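Local coordinates for ubiquinone biosynthesis accessory factor UbiJ (Escherichia coli, PDB 6H6O), which binds hydrophobic intermediates of ubiquinone biosynthesis through its SCP2 domain and is essential for the stability of the Ubi complex, at residues 21-26 against 65-70; 46-51 against 61-66; 40-45 against 119-124; 80-85 against 107-112. One frame throughout, in Å; residues are numbered along the deposited sequence.

Contact 1: residues 21-26 against 65-70; sequences GIESLL and ERQVDV. With CA (calcium ion), chain I.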
loop_
_atom_site.group_PDB
_atom_site.type_symbol
_atom_site.label_atom_id
_atom_site.label_comp_id
_atom_site.label_asym_id
_atom_site.label_seq_id
_atom_site.Cartn_x
_atom_site.Cartn_y
_atom_site.Cartn_z
ATOM N N GLY A 21 -6.767 5.752 1.235
ATOM C CA GLY A 21 -6.890 4.426 0.619
ATOM C C GLY A 21 -6.734 3.316 1.646
ATOM O O GLY A 21 -7.546 2.381 1.696
ATOM N N ILE A 22 -5.728 3.440 2.517
ATOM C CA ILE A 22 -5.512 2.457 3.589
ATOM C C ILE A 22 -6.716 2.452 4.530
ATOM O O ILE A 22 -7.183 1.379 4.900
ATOM C CB ILE A 22 -4.137 2.667 4.319
ATOM C CG1 ILE A 22 -2.971 2.347 3.355
ATOM C CG2 ILE A 22 -4.013 1.798 5.597
ATOM C CD1 ILE A 22 -1.603 2.902 3.866
ATOM N N GLU A 23 -7.235 3.646 4.891
ATOM C CA GLU A 23 -8.395 3.765 5.779
ATOM C C GLU A 23 -9.614 3.051 5.167
ATOM O O GLU A 23 -10.284 2.273 5.862
ATOM C CB GLU A 23 -8.720 5.248 6.054
ATOM C CG GLU A 23 -9.913 5.419 6.977
ATOM C CD GLU A 23 -10.160 6.838 7.452
ATOM O OE1 GLU A 23 -9.194 7.483 7.922
ATOM O OE2 GLU A 23 -11.335 7.272 7.440
ATOM N N SER A 24 -9.885 3.307 3.860
ATOM C CA SER A 24 -11.006 2.673 3.169
ATOM C C SER A 24 -10.876 1.132 3.197
ATOM O O SER A 24 -11.839 0.442 3.524
ATOM C CB SER A 24 -11.090 3.180 1.730
ATOM O OG SER A 24 -12.181 2.570 1.066
ATOM N N LEU A 25 -9.676 0.621 2.891
ATOM C CA LEU A 25 -9.356 -0.815 2.875
ATOM C C LEU A 25 -9.598 -1.426 4.259
ATOM O O LEU A 25 -10.292 -2.438 4.353
ATOM C CB LEU A 25 -7.894 -1.045 2.471
ATOM C CG LEU A 25 -7.586 -1.355 0.981
ATOM C CD1 LEU A 25 -6.118 -1.218 0.704
ATOM C CD2 LEU A 25 -7.985 -2.777 0.639
ATOM N N LEU A 26 -9.031 -0.814 5.317
ATOM C CA LEU A 26 -9.187 -1.292 6.698
ATOM C C LEU A 26 -10.631 -1.295 7.151
ATOM O O LEU A 26 -11.047 -2.243 7.809
ATOM C CB LEU A 26 -8.326 -0.475 7.668
ATOM C CG LEU A 26 -6.813 -0.663 7.556
ATOM C CD1 LEU A 26 -6.094 0.355 8.417
ATOM C CD2 LEU A 26 -6.383 -2.125 7.882
ATOM N N GLU A 65 -15.656 2.829 17.679
ATOM C CA GLU A 65 -16.682 1.789 17.559
ATOM C C GLU A 65 -17.138 1.537 16.099
ATOM O O GLU A 65 -17.300 0.393 15.725
ATOM C CB GLU A 65 -17.882 2.051 18.479
ATOM C CG GLU A 65 -18.748 0.809 18.670
ATOM C CD GLU A 65 -20.151 1.037 19.189
ATOM O OE1 GLU A 65 -20.623 0.211 20.005
ATOM O OE2 GLU A 65 -20.793 2.019 18.753
ATOM N N ARG A 66 -17.292 2.568 15.283
ATOM C CA ARG A 66 -17.824 2.360 13.924
ATOM C C ARG A 66 -16.773 2.359 12.827
ATOM O O ARG A 66 -17.076 1.967 11.692
ATOM C CB ARG A 66 -18.931 3.381 13.628
ATOM C CG ARG A 66 -20.167 3.170 14.513
ATOM C CD ARG A 66 -21.426 3.756 13.891
ATOM N NE ARG A 66 -21.524 5.206 14.075
ATOM C CZ ARG A 66 -22.323 5.799 14.957
ATOM N NH1 ARG A 66 -23.106 5.073 15.748
ATOM N NH2 ARG A 66 -22.351 7.121 15.052
ATOM N N GLN A 67 -15.549 2.808 13.143
ATOM C CA GLN A 67 -14.482 2.803 12.149
ATOM C C GLN A 67 -13.120 2.962 12.756
ATOM O O GLN A 67 -12.997 3.314 13.943
ATOM C CB GLN A 67 -14.696 3.946 11.131
ATOM C CG GLN A 67 -14.523 5.359 11.708
ATOM C CD GLN A 67 -14.902 6.413 10.703
ATOM O OE1 GLN A 67 -14.079 6.827 9.889
ATOM N NE2 GLN A 67 -16.132 6.903 10.778
ATOM N N VAL A 68 -12.096 2.773 11.905
ATOM C CA VAL A 68 -10.704 3.071 12.241
ATOM C C VAL A 68 -10.338 4.254 11.339
ATOM O O VAL A 68 -10.705 4.299 10.145
ATOM C CB VAL A 68 -9.732 1.863 12.069
ATOM C CG1 VAL A 68 -9.842 1.241 10.672
ATOM C CG2 VAL A 68 -8.277 2.251 12.386
ATOM N N ASP A 69 -9.672 5.224 11.922
ATOM C CA ASP A 69 -9.209 6.377 11.195
ATOM C C ASP A 69 -7.716 6.231 11.001
ATOM O O ASP A 69 -7.018 5.774 11.907
ATOM C CB ASP A 69 -9.565 7.668 11.938
ATOM C CG ASP A 69 -11.020 8.002 11.729
ATOM O OD1 ASP A 69 -11.359 8.511 10.636
ATOM O OD2 ASP A 69 -11.836 7.660 12.604
ATOM N N VAL A 70 -7.237 6.549 9.778
ATOM C CA VAL A 70 -5.828 6.469 9.461
ATOM C C VAL A 70 -5.321 7.901 9.239
ATOM O O VAL A 70 -5.941 8.660 8.486
ATOM C CB VAL A 70 -5.492 5.521 8.277
ATOM C CG1 VAL A 70 -3.986 5.435 8.058
ATOM C CG2 VAL A 70 -6.061 4.121 8.523
HETATM CA CA CA I . -10.556 9.317 8.428
HETATM O O HOH W 1 -8.341 10.066 9.081
HETATM O O HOH W 2 -10.721 11.609 9.063
HETATM O O HOH W 3 -12.718 9.513 8.082
HETATM O O HOH W 4 -10.034 9.913 6.331
#

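Contact 2: residues 46-51 against 61-66; sequences KVLRVE and LVFSER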
loop_
_atom_site.group_PDB
_atom_site.type_symbol
_atom_site.label_atom_id
_atom_site.label_comp_id
_atom_site.label_asym_id
_atom_site.label_seq_id
_atom_site.Cartn_x
_atom_site.Cartn_y
_atom_site.Cartn_z
ATOM N N LYS A 46 -7.883 2.697 21.094
ATOM C CA LYS A 46 -6.445 2.518 20.914
ATOM C C LYS A 46 -5.880 3.307 19.747
ATOM O O LYS A 46 -6.545 3.497 18.716
ATOM C CB LYS A 46 -6.066 1.020 20.804
ATOM C CG LYS A 46 -6.436 0.200 22.063
ATOM C CD LYS A 46 -5.685 0.632 23.345
ATOM C CE LYS A 46 -6.057 -0.282 24.496
ATOM N NZ LYS A 46 -5.485 0.203 25.784
ATOM N N VAL A 47 -4.645 3.784 19.927
ATOM C CA VAL A 47 -3.829 4.471 18.919
ATOM C C VAL A 47 -2.620 3.558 18.596
ATOM O O VAL A 47 -1.767 3.325 19.468
ATOM C CB VAL A 47 -3.353 5.876 19.353
ATOM C CG1 VAL A 47 -2.558 6.541 18.214
ATOM C CG2 VAL A 47 -4.522 6.753 19.793
ATOM N N LEU A 48 -2.565 3.032 17.360
ATOM C CA LEU A 48 -1.488 2.159 16.920
ATOM C C LEU A 48 -0.661 2.891 15.870
ATOM O O LEU A 48 -1.185 3.220 14.804
ATOM C CB LEU A 48 -2.065 0.854 16.342
ATOM C CG LEU A 48 -1.075 -0.158 15.683
ATOM C CD1 LEU A 48 0.009 -0.642 16.685
ATOM C CD2 LEU A 48 -1.834 -1.382 15.118
ATOM N N ARG A 49 0.621 3.150 16.183
ATOM C CA ARG A 49 1.547 3.816 15.258
ATOM C C ARG A 49 2.354 2.764 14.498
ATOM O O ARG A 49 2.945 1.882 15.110
ATOM C CB ARG A 49 2.476 4.778 16.017
ATOM C CG ARG A 49 3.237 5.726 15.097
ATOM C CD ARG A 49 3.906 6.858 15.874
ATOM N NE ARG A 49 4.459 7.835 14.938
ATOM C CZ ARG A 49 4.137 9.124 14.887
ATOM N NH1 ARG A 49 3.277 9.637 15.756
ATOM N NH2 ARG A 49 4.679 9.913 13.968
ATOM N N VAL A 50 2.388 2.873 13.169
ATOM C CA VAL A 50 3.088 1.935 12.296
ATOM C C VAL A 50 4.194 2.692 11.567
ATOM O O VAL A 50 3.915 3.631 10.814
ATOM C CB VAL A 50 2.150 1.158 11.312
ATOM C CG1 VAL A 50 2.937 0.134 10.492
ATOM C CG2 VAL A 50 0.982 0.482 12.032
ATOM N N GLU A 51 5.450 2.316 11.848
ATOM C CA GLU A 51 6.637 2.896 11.216
ATOM C C GLU A 51 7.120 1.876 10.195
ATOM O O GLU A 51 7.624 0.817 10.577
ATOM C CB GLU A 51 7.739 3.192 12.248
ATOM C CG GLU A 51 7.319 4.092 13.411
ATOM C CD GLU A 51 7.095 5.568 13.133
ATOM O OE1 GLU A 51 7.206 6.003 11.967
ATOM O OE2 GLU A 51 6.773 6.293 14.098
ATOM N N LEU A 61 -3.166 4.534 13.275
ATOM C CA LEU A 61 -4.501 3.925 13.238
ATOM C C LEU A 61 -5.206 4.248 14.560
ATOM O O LEU A 61 -4.668 3.936 15.634
ATOM C CB LEU A 61 -4.386 2.405 13.061
ATOM C CG LEU A 61 -4.192 1.843 11.624
ATOM C CD1 LEU A 61 -3.003 2.451 10.907
ATOM C CD2 LEU A 61 -4.063 0.328 11.661
ATOM N N VAL A 62 -6.373 4.899 14.490
ATOM C CA VAL A 62 -7.144 5.263 15.709
ATOM C C VAL A 62 -8.445 4.491 15.649
ATOM O O VAL A 62 -9.269 4.761 14.780
ATOM C CB VAL A 62 -7.396 6.794 15.818
ATOM C CG1 VAL A 62 -8.149 7.122 17.104
ATOM C CG2 VAL A 62 -6.081 7.578 15.726
ATOM N N PHE A 63 -8.638 3.558 16.581
ATOM C CA PHE A 63 -9.803 2.680 16.585
ATOM C C PHE A 63 -11.000 3.213 17.379
ATOM O O PHE A 63 -10.887 3.447 18.581
ATOM C CB PHE A 63 -9.409 1.273 17.072
ATOM C CG PHE A 63 -8.344 0.604 16.238
ATOM C CD1 PHE A 63 -8.690 -0.185 15.139
ATOM C CD2 PHE A 63 -6.995 0.757 16.548
ATOM C CE1 PHE A 63 -7.696 -0.795 14.346
ATOM C CE2 PHE A 63 -6.007 0.151 15.761
ATOM C CZ PHE A 63 -6.365 -0.629 14.665
ATOM N N SER A 64 -12.152 3.398 16.701
ATOM C CA SER A 64 -13.392 3.802 17.365
ATOM C C SER A 64 -14.436 2.679 17.150
ATOM O O SER A 64 -14.104 1.663 16.534
ATOM C CB SER A 64 -13.871 5.176 16.886
ATOM O OG SER A 64 -14.338 5.180 15.551
ATOM N N GLU A 65 -15.656 2.829 17.679
ATOM C CA GLU A 65 -16.682 1.789 17.559
ATOM C C GLU A 65 -17.138 1.537 16.099
ATOM O O GLU A 65 -17.300 0.393 15.725
ATOM C CB GLU A 65 -17.882 2.051 18.479
ATOM C CG GLU A 65 -18.748 0.809 18.670
ATOM C CD GLU A 65 -20.151 1.037 19.189
ATOM O OE1 GLU A 65 -20.623 0.211 20.005
ATOM O OE2 GLU A 65 -20.793 2.019 18.753
ATOM N N ARG A 66 -17.292 2.568 15.283
ATOM C CA ARG A 66 -17.824 2.360 13.924
ATOM C C ARG A 66 -16.773 2.359 12.827
ATOM O O ARG A 66 -17.076 1.967 11.692
ATOM C CB ARG A 66 -18.931 3.381 13.628
ATOM C CG ARG A 66 -20.167 3.170 14.513
ATOM C CD ARG A 66 -21.426 3.756 13.891
ATOM N NE ARG A 66 -21.524 5.206 14.075
ATOM C CZ ARG A 66 -22.323 5.799 14.957
ATOM N NH1 ARG A 66 -23.106 5.073 15.748
ATOM N NH2 ARG A 66 -22.351 7.121 15.052
#

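Contact 3: residues 40-45 against 119-124; sequences RSRLLG and FVALAD. With CA (calcium ion), chain H.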
loop_
_atom_site.group_PDB
_atom_site.type_symbol
_atom_site.label_atom_id
_atom_site.label_comp_id
_atom_site.label_asym_id
_atom_site.label_seq_id
_atom_site.Cartn_x
_atom_site.Cartn_y
_atom_site.Cartn_z
ATOM N N ARG A 40 -13.347 -6.414 17.686
ATOM C CA ARG A 40 -13.010 -4.979 17.553
ATOM C C ARG A 40 -13.026 -4.263 18.898
ATOM O O ARG A 40 -12.219 -3.347 19.098
ATOM C CB ARG A 40 -13.952 -4.269 16.591
ATOM C CG ARG A 40 -13.742 -4.699 15.144
ATOM C CD ARG A 40 -14.519 -3.862 14.143
ATOM N NE ARG A 40 -15.946 -3.778 14.468
ATOM C CZ ARG A 40 -16.916 -4.420 13.822
ATOM N NH1 ARG A 40 -16.635 -5.188 12.772
ATOM N NH2 ARG A 40 -18.173 -4.293 14.211
ATOM N N SER A 41 -13.909 -4.703 19.838
ATOM C CA SER A 41 -14.035 -4.053 21.160
ATOM C C SER A 41 -12.717 -3.976 21.924
ATOM O O SER A 41 -12.483 -3.006 22.646
ATOM C CB SER A 41 -15.109 -4.727 22.009
ATOM O OG SER A 41 -14.617 -5.922 22.590
ATOM N N ARG A 42 -11.840 -4.986 21.721
ATOM C CA ARG A 42 -10.519 -5.061 22.356
ATOM C C ARG A 42 -9.592 -3.888 21.942
ATOM O O ARG A 42 -8.632 -3.604 22.641
ATOM C CB ARG A 42 -9.850 -6.404 21.992
ATOM C CG ARG A 42 -10.552 -7.614 22.638
ATOM C CD ARG A 42 -9.712 -8.873 22.595
ATOM N NE ARG A 42 -9.597 -9.399 21.236
ATOM C CZ ARG A 42 -9.882 -10.648 20.874
ATOM N NH1 ARG A 42 -10.304 -11.530 21.773
ATOM N NH2 ARG A 42 -9.743 -11.026 19.610
ATOM N N LEU A 43 -9.872 -3.236 20.806
ATOM C CA LEU A 43 -9.068 -2.129 20.256
ATOM C C LEU A 43 -9.713 -0.754 20.461
ATOM O O LEU A 43 -9.105 0.251 20.085
ATOM C CB LEU A 43 -8.826 -2.353 18.741
ATOM C CG LEU A 43 -7.926 -3.536 18.389
ATOM C CD1 LEU A 43 -8.056 -3.888 16.900
ATOM C CD2 LEU A 43 -6.456 -3.261 18.726
ATOM N N LEU A 44 -10.927 -0.694 21.017
ATOM C CA LEU A 44 -11.634 0.603 21.162
ATOM C C LEU A 44 -10.815 1.637 21.905
ATOM O O LEU A 44 -10.294 1.362 22.979
ATOM C CB LEU A 44 -13.033 0.466 21.776
ATOM C CG LEU A 44 -14.033 -0.402 21.004
ATOM C CD1 LEU A 44 -15.358 -0.487 21.727
ATOM C CD2 LEU A 44 -14.168 0.035 19.557
ATOM N N GLY A 45 -10.650 2.787 21.271
ATOM C CA GLY A 45 -9.881 3.898 21.823
ATOM C C GLY A 45 -8.380 3.800 21.665
ATOM O O GLY A 45 -7.662 4.743 22.018
ATOM N N PHE A 119 -4.926 -6.595 17.202
ATOM C CA PHE A 119 -5.072 -6.199 15.807
ATOM C C PHE A 119 -4.919 -7.429 14.860
ATOM O O PHE A 119 -5.767 -7.653 13.984
ATOM C CB PHE A 119 -4.084 -5.075 15.449
ATOM C CG PHE A 119 -4.211 -4.628 14.015
ATOM C CD1 PHE A 119 -5.325 -3.906 13.586
ATOM C CD2 PHE A 119 -3.258 -4.989 13.074
ATOM C CE1 PHE A 119 -5.461 -3.506 12.249
ATOM C CE2 PHE A 119 -3.403 -4.604 11.729
ATOM C CZ PHE A 119 -4.494 -3.841 11.337
ATOM N N VAL A 120 -3.854 -8.220 15.067
ATOM C CA VAL A 120 -3.551 -9.444 14.304
ATOM C C VAL A 120 -4.694 -10.489 14.503
ATOM O O VAL A 120 -5.166 -11.078 13.524
ATOM C CB VAL A 120 -2.119 -9.969 14.646
ATOM C CG1 VAL A 120 -1.849 -11.359 14.045
ATOM C CG2 VAL A 120 -1.051 -8.955 14.216
ATOM N N ALA A 121 -5.172 -10.652 15.757
ATOM C CA ALA A 121 -6.296 -11.541 16.090
ATOM C C ALA A 121 -7.553 -11.087 15.318
ATOM O O ALA A 121 -8.253 -11.930 14.759
ATOM C CB ALA A 121 -6.556 -11.524 17.584
ATOM N N LEU A 122 -7.826 -9.765 15.268
ATOM C CA LEU A 122 -8.959 -9.200 14.523
ATOM C C LEU A 122 -8.825 -9.483 13.028
ATOM O O LEU A 122 -9.801 -9.955 12.428
ATOM C CB LEU A 122 -9.136 -7.679 14.796
ATOM C CG LEU A 122 -10.140 -6.907 13.917
ATOM C CD1 LEU A 122 -11.561 -7.474 14.020
ATOM C CD2 LEU A 122 -10.116 -5.410 14.235
ATOM N N ALA A 123 -7.636 -9.239 12.424
ATOM C CA ALA A 123 -7.422 -9.515 10.995
ATOM C C ALA A 123 -7.623 -11.018 10.688
ATOM O O ALA A 123 -8.216 -11.359 9.653
ATOM C CB ALA A 123 -6.029 -9.061 10.573
ATOM N N ASP A 124 -7.155 -11.897 11.609
ATOM C CA ASP A 124 -7.307 -13.352 11.479
ATOM C C ASP A 124 -8.809 -13.719 11.466
ATOM O O ASP A 124 -9.260 -14.446 10.584
ATOM C CB ASP A 124 -6.579 -14.073 12.627
ATOM C CG ASP A 124 -6.363 -15.571 12.410
ATOM O OD1 ASP A 124 -6.606 -16.050 11.282
ATOM O OD2 ASP A 124 -5.938 -16.260 13.371
HETATM CA CA CA H . -4.967 -15.826 9.189
HETATM O O HOH W 5 -4.773 -13.254 9.005
HETATM O O HOH W 6 -6.238 -18.059 9.277
#

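Contact 4: residues 80-85 against 107-112; sequences CTVIAY and LEVQGD. With LMR ((2S)-2-hydroxybutanedioic acid), chain C; LMR ((2S)-2-hydroxybutanedioic acid), chain E.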
loop_
_atom_site.group_PDB
_atom_site.type_symbol
_atom_site.label_atom_id
_atom_site.label_comp_id
_atom_site.label_asym_id
_atom_site.label_seq_id
_atom_site.Cartn_x
_atom_site.Cartn_y
_atom_site.Cartn_z
ATOM N N CYS A 80 0.686 1.778 21.223
ATOM C CA CYS A 80 1.580 0.754 20.700
ATOM C C CYS A 80 2.207 1.297 19.422
ATOM O O CYS A 80 1.536 1.986 18.636
ATOM C CB CYS A 80 0.806 -0.538 20.434
ATOM S SG CYS A 80 1.802 -1.896 19.757
ATOM N N THR A 81 3.501 1.009 19.236
ATOM C CA THR A 81 4.237 1.419 18.036
ATOM C C THR A 81 4.924 0.178 17.479
ATOM O O THR A 81 5.593 -0.557 18.228
ATOM C CB THR A 81 5.248 2.546 18.349
ATOM O OG1 THR A 81 4.536 3.671 18.868
ATOM C CG2 THR A 81 6.069 2.968 17.101
ATOM N N VAL A 82 4.735 -0.063 16.182
ATOM C CA VAL A 82 5.320 -1.209 15.506
ATOM C C VAL A 82 6.246 -0.702 14.420
ATOM O O VAL A 82 5.919 0.284 13.742
ATOM C CB VAL A 82 4.287 -2.268 15.008
ATOM C CG1 VAL A 82 3.480 -2.843 16.166
ATOM C CG2 VAL A 82 3.345 -1.691 13.961
ATOM N N ILE A 83 7.438 -1.312 14.320
ATOM C CA ILE A 83 8.461 -0.948 13.337
ATOM C C ILE A 83 8.838 -2.213 12.554
ATOM O O ILE A 83 9.242 -3.208 13.155
ATOM C CB ILE A 83 9.709 -0.242 13.950
ATOM C CG1 ILE A 83 9.315 0.946 14.875
ATOM C CG2 ILE A 83 10.663 0.224 12.821
ATOM C CD1 ILE A 83 9.472 0.671 16.337
ATOM N N ALA A 84 8.667 -2.185 11.218
ATOM C CA ALA A 84 8.953 -3.349 10.380
ATOM C C ALA A 84 9.020 -2.954 8.906
ATOM O O ALA A 84 8.498 -1.908 8.531
ATOM C CB ALA A 84 7.855 -4.388 10.560
ATOM N N TYR A 85 9.631 -3.821 8.067
ATOM C CA TYR A 85 9.648 -3.617 6.629
ATOM C C TYR A 85 8.239 -4.020 6.140
ATOM O O TYR A 85 7.557 -4.844 6.789
ATOM C CB TYR A 85 10.759 -4.445 5.946
ATOM C CG TYR A 85 12.129 -3.808 6.028
ATOM C CD1 TYR A 85 12.473 -2.745 5.203
ATOM C CD2 TYR A 85 13.087 -4.272 6.930
ATOM C CE1 TYR A 85 13.720 -2.128 5.297
ATOM C CE2 TYR A 85 14.344 -3.667 7.026
ATOM C CZ TYR A 85 14.654 -2.593 6.208
ATOM O OH TYR A 85 15.884 -1.977 6.273
ATOM N N LEU A 107 9.888 -7.731 13.392
ATOM C CA LEU A 107 8.912 -6.751 13.852
ATOM C C LEU A 107 9.319 -6.296 15.252
ATOM O O LEU A 107 9.472 -7.131 16.134
ATOM C CB LEU A 107 7.492 -7.346 13.885
ATOM C CG LEU A 107 6.399 -6.381 14.347
ATOM C CD1 LEU A 107 5.695 -5.737 13.183
ATOM C CD2 LEU A 107 5.403 -7.075 15.187
ATOM N N GLU A 108 9.515 -4.992 15.439
ATOM C CA GLU A 108 9.869 -4.422 16.740
ATOM C C GLU A 108 8.620 -3.786 17.321
ATOM O O GLU A 108 7.909 -3.067 16.616
ATOM C CB GLU A 108 10.996 -3.380 16.597
ATOM C CG GLU A 108 11.509 -2.847 17.922
ATOM C CD GLU A 108 12.344 -1.583 17.858
ATOM O OE1 GLU A 108 13.147 -1.437 16.908
ATOM O OE2 GLU A 108 12.219 -0.753 18.787
ATOM N N VAL A 109 8.334 -4.077 18.596
ATOM C CA VAL A 109 7.160 -3.528 19.283
ATOM C C VAL A 109 7.568 -2.637 20.459
ATOM O O VAL A 109 8.393 -3.022 21.286
ATOM C CB VAL A 109 6.145 -4.619 19.723
ATOM C CG1 VAL A 109 4.905 -3.992 20.362
ATOM C CG2 VAL A 109 5.737 -5.510 18.556
ATOM N N GLN A 110 6.959 -1.451 20.533
ATOM C CA GLN A 110 7.133 -0.504 21.632
ATOM C C GLN A 110 5.739 -0.254 22.216
ATOM O O GLN A 110 4.744 -0.326 21.495
ATOM C CB GLN A 110 7.754 0.802 21.122
ATOM C CG GLN A 110 9.210 0.645 20.684
ATOM C CD GLN A 110 9.781 1.856 19.983
ATOM O OE1 GLN A 110 9.132 2.892 19.821
ATOM N NE2 GLN A 110 11.019 1.743 19.533
ATOM N N GLY A 111 5.670 -0.009 23.514
ATOM C CA GLY A 111 4.390 0.211 24.173
ATOM C C GLY A 111 3.654 -1.075 24.470
ATOM O O GLY A 111 4.274 -2.089 24.791
ATOM N N ASP A 112 2.318 -1.042 24.369
ATOM C CA ASP A 112 1.463 -2.166 24.715
ATOM C C ASP A 112 1.399 -3.245 23.627
ATOM O O ASP A 112 0.667 -3.109 22.650
ATOM C CB ASP A 112 0.054 -1.666 25.119
ATOM C CG ASP A 112 -0.919 -2.742 25.566
ATOM O OD1 ASP A 112 -0.466 -3.875 25.855
ATOM O OD2 ASP A 112 -2.132 -2.436 25.674
HETATM C C1 LMR C . 15.963 -3.451 1.435
HETATM O O1A LMR C . 17.021 -4.099 1.010
HETATM O O1B LMR C . 15.589 -2.386 0.981
HETATM C C2 LMR C . 15.237 -4.140 2.576
HETATM O O2 LMR C . 13.839 -3.879 2.493
HETATM C C3 LMR C . 15.464 -5.648 2.584
HETATM C C4 LMR C . 14.653 -6.327 3.659
HETATM O O4A LMR C . 13.456 -6.520 3.560
HETATM O O4B LMR C . 15.356 -6.678 4.705
HETATM C C1 LMR E . 1.741 5.231 26.591
HETATM O O1A LMR E . 2.436 5.892 27.337
HETATM O O1B LMR E . 2.023 5.007 25.330
HETATM C C2 LMR E . 0.420 4.627 27.039
HETATM O O2 LMR E . -0.548 4.635 25.998
HETATM C C3 LMR E . 0.594 3.211 27.576
HETATM C C4 LMR E . 0.809 2.180 26.494
HETATM O O4A LMR E . -0.306 1.648 26.050
HETATM O O4B LMR E . 1.912 1.856 26.105
#

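Contact 1: residues 21-26 against 65-70
OE1 of Glu23 is held twice: it binds a calcium ion and accepts the backbone N-H of Val70, N to OE1 2.9 Å. That bond is almost straight (173°), yet the donor lies above the carboxylate plane, 37° out of it, while the metal takes both oxygens, OE1 at 2.3 Å and OE2 at 2.4 Å. With CG anti to the backbone N (chi1 -180°) and the chain extended beyond it, the Glu23 side chain leaves the helix and runs across to the strand. Asp69 points the same way alongside it, its carboxylate turned nearly perpendicular, and gives the calcium ion a single oxygen, OD1, at 2.5 Å. Four waters complete the shell, and one of them also donates to Val70 O. The positive ion would offset the repulsion expected between two carboxylates this close. Away from the metal, the contact is apolar. Val70 CG2 sits 3.6 Å from Glu23 CA and also meets Leu26 CD1, whereas Leu26 CB rests on Val68 CG1 at 3.8 Å. Leu61 of the next strand backs Leu26 and Val68. A calcium site thus bridges a helix and an outermost, nearly antiparallel strand of the SCP2-domain sheet.

Contact 2: residues 46-51 against 61-66
Leu48 and Leu61 face each other with their CB atoms 4.3 Å apart, and the ring of Phe63 joins them on the same side, CE2 lying 4.0 Å from Leu48 CB. The methylene meets the ring at its edge, near the ring plane. Behind these apolar groups stands a beta hairpin, strands 47-52 and 58-63, in the SCP2-domain sheet. Phe119 of helix 113-128 packs on Leu61, and Val115 on Leu48, which buries this face. Val47 and Val62 form the neighbouring non-hydrogen-bonded pair and look to the other face, where Trp74 touches both; their CG2 atoms stay 4.4 Å apart, a loose meeting. Leu48 and Leu61 are the hydrogen-bonded pair, exchanging two backbone bonds: N of Leu48 to O of Leu61 and N of Leu61 to O of Leu48, the latter at 2.8 Å. Farther out, Arg49 and Glu51 form a salt bridge along their own strand, NE to OE2 at 2.9 Å, and Ser58 bonds to both side chains. At the opposite end, the Phe63 ring is swung back beside its own backbone N by a chi1 of -59°. That places CD2 3.5 Å from Lys46 O, at the edge of the ring; the same oxygen accepts Phe63 N at 3.0 Å.

Contact 3: residues 40-45 against 119-124
Leu43 reaches across to Leu122 and Phe119 of helix 113-128 from the turn at residues 41-44. Its CB points at the helix, and CG stands anti to the carbonyl carbon (chi1 -68°), a setting that carries both methyls onward to the helix surface. The tip then divides. CD1 touches Leu122 CD2 at 3.7 Å and Phe119 CA at 3.9 Å, and it lies at the edge of the Phe119 ring, near the ring plane. CD2 comes to 4.0 Å from Phe119 N, so the two branches lie side by side over one flank of the Phe119 backbone. This is a helix-to-turn contact of the SCP2 domain: the type I beta turn presses its Leu43 on one side of helix 113-128, and Phe63 of the sheet packs against Leu43 as well. Leu122 is shared by two partners. Its CD2 meets Leu43, while both of its methyls lie against the Arg40 CG methylene, CD1 at 3.7 Å. Only the aliphatic root of Arg40 is used here. The chain bends at chi3 (-53°), and NH1 bonds to the carbonyl oxygens of Leu30 and Ser33. Toward the surface Arg42 brings its guanidinium to the helix obliquely, NH2 3.8 Å from Ala121 CB. Three residues beyond Ala121, Asp124 turns to another side and binds a calcium ion through OD1 at 2.7 Å, in a site completed by Arg93, Glu127 and waters.

Contact 4: residues 80-85 against 107-112
Leu107 fills a hollow on the neighbouring strand with one methyl: CD1 settles between Ala84 CB, 3.7 Å away, and Val82 CB, 4.2 Å away. Farther along the same face, Val82 CG1 and Val109 CG2 meet at 4.2 Å. The other Val109 methyl, CG1, stands anti to the backbone N (chi1 -177°), which turns it to Cys80 SG at 3.8 Å. Val116 of helix 113-128 rests on Cys80, Val82 and Val109, while Leu98 and Ile102 of helix 95-104 pack on Leu107. The two strands, 80-84 and 107-111, are antiparallel partners at one margin of the SCP2-domain sheet, with helix 95-104 in the connection between them. Four backbone bonds join the Thr81-Gln110 and Ile83-Glu108 pairs; in one, the donor Thr81 N lies above the Gln110 carbonyl plane. The opposite face, with Thr81, Ile83, Glu108 and Gln110, carries polar groups. Ile83 crosses obliquely toward Gln110, its CD1 3.7 Å from NE2 and also close to the Glu108 carboxylate. Gln110 NE2 also donates to Glu108 OE2 at 2.9 Å, a bent bond (144°). Gly111 opposes Cys80 at the last pair, their CA atoms 4.5 Å apart, beside a bound malate.

Three of the contacts involve one five-stranded sheet and show how chemistry follows position. Contact 2 is the buried one, a hairpin held by backbone bonds and apolar groups. Contact 4 joins strands 80-84 and 107-111 at one margin, with a covered apolar face and a polar, exposed one; strands 47-52 and 80-84 bond directly to each other, linking it to contact 2. Contact 1 reaches strand 68-71 at the opposite margin, where a calcium ion and one side-chain to backbone bond tie it to helix 14-30. Contact 3 has no hydrogen bond across it: helix 113-128 meets a turn by side-chain packing, yet Phe119 and Leu43 both touch Phe63 of contact 2. Contacts 2 and 4 both lie inside the loop that contact 3 closes.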